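Local atomic coordinates of nuclear protein localization protein 4 homolog (Drosophila melanogaster, PDB entry 4RV0), a protein that may belong to a complex that binds ubiquitinated proteins and is needed to export misfolded proteins from the endoplasmic reticulum for proteasomal degradation, here represented by its ubiquitin-like domain. Residues K9-V14 and I20-I25. Numbering follows the deposited sequence.
Sequences KILIRV and IKRIEI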
ATOM      1  N   LYS B   9     -10.726 -20.543   8.829  1.00 23.32           N
ATOM      2  CA  LYS B   9      -9.584 -19.624   8.899  1.00 23.57           C
ATOM      3  C   LYS B   9      -9.848 -18.148   8.571  1.00 21.94           C
ATOM      4  O   LYS B   9     -10.688 -17.813   7.736  1.00 20.32           O
ATOM      5  CB  LYS B   9      -8.424 -20.141   8.044  1.00 22.46           C
ATOM      6  CG  LYS B   9      -7.844 -21.456   8.530  1.00 24.58           C
ATOM      7  CD  LYS B   9      -6.466 -21.676   7.928  1.00 31.38           C
ATOM      8  CE  LYS B   9      -5.922 -23.050   8.279  1.00 33.75           C
ATOM      9  NZ  LYS B   9      -6.347 -24.050   7.267  1.00 39.73           N
ATOM     10  N   ILE B  10      -9.108 -17.268   9.238  1.00 20.40           N
ATOM     11  CA  ILE B  10      -9.143 -15.843   8.925  1.00 18.49           C
ATOM     12  C   ILE B  10      -7.802 -15.381   8.343  1.00 21.59           C
ATOM     13  O   ILE B  10      -6.808 -16.121   8.355  1.00 18.35           O
ATOM     14  CB  ILE B  10      -9.500 -14.971  10.154  1.00 17.16           C
ATOM     15  CG1 ILE B  10      -8.412 -15.068  11.223  1.00 14.16           C
ATOM     16  CG2 ILE B  10     -10.881 -15.344  10.707  1.00 18.94           C
ATOM     17  CD1 ILE B  10      -8.553 -14.039  12.316  1.00 17.62           C
ATOM     18  N   LEU B  11      -7.784 -14.155   7.832  1.00 19.18           N
ATOM     19  CA  LEU B  11      -6.579 -13.587   7.253  1.00 14.39           C
ATOM     20  C   LEU B  11      -5.990 -12.546   8.182  1.00 13.68           C
ATOM     21  O   LEU B  11      -6.671 -11.584   8.570  1.00 13.08           O
ATOM     22  CB  LEU B  11      -6.866 -12.964   5.873  1.00 14.26           C
ATOM     23  CG  LEU B  11      -5.769 -11.976   5.443  1.00 15.38           C
ATOM     24  CD1 LEU B  11      -4.475 -12.710   5.157  1.00 18.31           C
ATOM     25  CD2 LEU B  11      -6.157 -11.167   4.236  1.00 19.31           C
ATOM     26  N   ILE B  12      -4.724 -12.732   8.539  1.00 13.18           N
ATOM     27  CA  ILE B  12      -3.989 -11.710   9.278  1.00 11.40           C
ATOM     28  C   ILE B  12      -2.867 -11.197   8.393  1.00 11.54           C
ATOM     29  O   ILE B  12      -2.078 -11.990   7.856  1.00 11.98           O
ATOM     30  CB  ILE B  12      -3.387 -12.233  10.592  1.00 11.60           C
ATOM     31  CG1 ILE B  12      -4.496 -12.707  11.538  1.00 11.96           C
ATOM     32  CG2 ILE B  12      -2.544 -11.150  11.249  1.00  8.03           C
ATOM     33  CD1 ILE B  12      -5.522 -11.624  11.879  1.00 13.01           C
ATOM     34  N   ARG B  13      -2.794  -9.878   8.239  1.00  9.25           N
ATOM     35  CA  ARG B  13      -1.779  -9.278   7.386  1.00 11.42           C
ATOM     36  C   ARG B  13      -0.625  -8.771   8.226  1.00  8.50           C
ATOM     37  O   ARG B  13      -0.818  -8.046   9.200  1.00  8.81           O
ATOM     38  CB  ARG B  13      -2.367  -8.144   6.554  1.00 10.28           C
ATOM     39  CG  ARG B  13      -3.531  -8.568   5.676  1.00 12.54           C
ATOM     40  CD  ARG B  13      -4.690  -7.559   5.823  1.00 15.46           C
ATOM     41  NE  ARG B  13      -4.423  -6.368   5.042  1.00 13.41           N
ATOM     42  CZ  ARG B  13      -4.826  -5.130   5.320  1.00 13.09           C
ATOM     43  NH1 ARG B  13      -5.547  -4.856   6.396  1.00 13.05           N
ATOM     44  NH2 ARG B  13      -4.496  -4.150   4.487  1.00 10.13           N
ATOM     45  N   VAL B  14       0.581  -9.153   7.839  1.00  5.67           N
ATOM     46  CA  VAL B  14       1.759  -8.746   8.583  1.00  5.24           C
ATOM     47  C   VAL B  14       2.596  -7.777   7.775  1.00  5.75           C
ATOM     48  O   VAL B  14       3.198  -8.168   6.778  1.00  8.17           O
ATOM     49  CB  VAL B  14       2.630  -9.938   8.960  1.00  5.35           C
ATOM     50  CG1 VAL B  14       3.849  -9.448   9.758  1.00  5.90           C
ATOM     51  CG2 VAL B  14       1.816 -10.977   9.730  1.00  4.73           C
ATOM     52  N   ILE B  20       3.882  -6.859   2.694  1.00  6.86           N
ATOM     53  CA  ILE B  20       2.721  -7.288   3.463  1.00  9.18           C
ATOM     54  C   ILE B  20       2.427  -8.765   3.250  1.00  9.49           C
ATOM     55  O   ILE B  20       1.894  -9.162   2.202  1.00  9.50           O
ATOM     56  CB  ILE B  20       1.478  -6.436   3.116  1.00  9.33           C
ATOM     57  CG1 ILE B  20       1.729  -4.969   3.467  1.00  9.38           C
ATOM     58  CG2 ILE B  20       0.252  -6.934   3.855  1.00  6.96           C
ATOM     59  CD1 ILE B  20       0.609  -4.046   2.994  1.00 13.59           C
ATOM     60  N   LYS B  21       2.727  -9.561   4.269  1.00  9.37           N
ATOM     61  CA  LYS B  21       2.591 -11.014   4.189  1.00  8.64           C
ATOM     62  C   LYS B  21       1.239 -11.426   4.720  1.00  8.54           C
ATOM     63  O   LYS B  21       0.843 -11.026   5.819  1.00  7.36           O
ATOM     64  CB  LYS B  21       3.717 -11.699   4.983  1.00  9.46           C
ATOM     65  CG  LYS B  21       3.562 -13.224   5.169  1.00 10.69           C
ATOM     66  CD  LYS B  21       3.681 -13.972   3.861  1.00 10.89           C
ATOM     67  CE  LYS B  21       5.095 -13.901   3.281  1.00 14.15           C
ATOM     68  NZ  LYS B  21       5.145 -14.593   1.941  1.00 13.70           N
ATOM     69  N   ARG B  22       0.525 -12.213   3.924  1.00  8.13           N
ATOM     70  CA  ARG B  22      -0.785 -12.701   4.314  1.00 11.89           C
ATOM     71  C   ARG B  22      -0.694 -14.030   5.048  1.00 11.77           C
ATOM     72  O   ARG B  22      -0.146 -15.004   4.519  1.00 16.84           O
ATOM     73  CB  ARG B  22      -1.703 -12.827   3.093  1.00 11.35           C
ATOM     74  CG  ARG B  22      -2.148 -11.480   2.562  1.00  9.97           C
ATOM     75  CD  ARG B  22      -3.285 -11.596   1.556  1.00 11.42           C
ATOM     76  NE  ARG B  22      -3.777 -10.267   1.217  1.00 11.09           N
ATOM     77  CZ  ARG B  22      -4.898 -10.023   0.556  1.00 13.79           C
ATOM     78  NH1 ARG B  22      -5.676 -11.024   0.141  1.00 13.94           N
ATOM     79  NH2 ARG B  22      -5.250  -8.768   0.321  1.00 11.68           N
ATOM     80  N   ILE B  23      -1.229 -14.061   6.267  1.00 11.04           N
ATOM     81  CA  ILE B  23      -1.254 -15.276   7.066  1.00 13.59           C
ATOM     82  C   ILE B  23      -2.685 -15.750   7.248  1.00 15.06           C
ATOM     83  O   ILE B  23      -3.501 -15.030   7.831  1.00 14.43           O
ATOM     84  CB  ILE B  23      -0.679 -15.050   8.468  1.00 12.51           C
ATOM     85  CG1 ILE B  23       0.754 -14.483   8.411  1.00 11.54           C
ATOM     86  CG2 ILE B  23      -0.770 -16.354   9.296  1.00 13.48           C
ATOM     87  CD1 ILE B  23       1.782 -15.427   7.794  1.00 12.46           C
ATOM     88  N   GLU B  24      -2.984 -16.955   6.773  1.00 15.46           N
ATOM     89  CA  GLU B  24      -4.286 -17.565   7.028  1.00 16.04           C
ATOM     90  C   GLU B  24      -4.181 -18.454   8.258  1.00 19.95           C
ATOM     91  O   GLU B  24      -3.311 -19.336   8.329  1.00 18.36           O
ATOM     92  CB  GLU B  24      -4.788 -18.360   5.821  1.00 23.75           C
ATOM     93  CG  GLU B  24      -5.002 -17.506   4.579  1.00 30.66           C
ATOM     94  CD  GLU B  24      -5.458 -18.312   3.375  1.00 43.75           C
ATOM     95  OE1 GLU B  24      -5.388 -19.562   3.418  1.00 46.93           O
ATOM     96  OE2 GLU B  24      -5.872 -17.689   2.374  1.00 45.63           O
ATOM     97  N   ILE B  25      -5.043 -18.201   9.237  1.00 16.87           N
ATOM     98  CA  ILE B  25      -4.958 -18.870  10.528  1.00 18.12           C
ATOM     99  C   ILE B  25      -6.337 -18.975  11.185  1.00 20.42           C
ATOM    100  O   ILE B  25      -7.184 -18.096  11.027  1.00 19.69           O
ATOM    101  CB  ILE B  25      -3.932 -18.148  11.441  1.00 16.91           C
ATOM    102  CG1 ILE B  25      -3.758 -18.884  12.765  1.00 14.69           C
ATOM    103  CG2 ILE B  25      -4.325 -16.688  11.668  1.00 14.79           C
ATOM    104  CD1 ILE B  25      -2.632 -18.319  13.609  1.00 15.29           C
TER
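I10, I12 and V14 form hydrogen-bonded antiparallel pairs with I25, I23 and K21, each joined by two backbone bonds, and the two strand axes run 156° apart. The straightest of the six bonds is in the central pair: I12 N reaches I23 O at 2.7 Å with 178° at the hydrogen, the donor in the carbonyl plane. At the I25 end the N-H of I10 instead stands well out of the plane of the I25 carbonyl. Side chains alternate between the two faces. On one, V14 CG2 meets I23 CG1 at 3.9 Å and I12 CG1 meets I25 CG2 at 4.0 Å. These four residues are buried, with V14, I23 and I25 against helix 31-41. The hairpin of strands 10-16 and 19-25 facing that helix is the opening unit of a ubiquitin-like beta-grasp fold, in which strand 76-80 lies parallel to 10-16. The other face carries L11, R13, R22 and E24. With CG anti to the backbone N (chi1 161°), L11 carries its two methyls over the R22 chain: CD1 lies 3.5 Å from R22 CB, while CD2 sits 3.8 Å above one face of the guanidinium, toward its rim. R22 and R13 each form a salt bridge with an acidic side chain on the chain of another protein, and R13 NH1 also bonds G74 O. Replacing R22 with an alanine would probably leave the acidic group paired with it without this partner and take away the guanidinium on which L11 CD2 rests. Closer to the hairpin's turn, R13 CB packs on I20 CG2 at 4.0 Å.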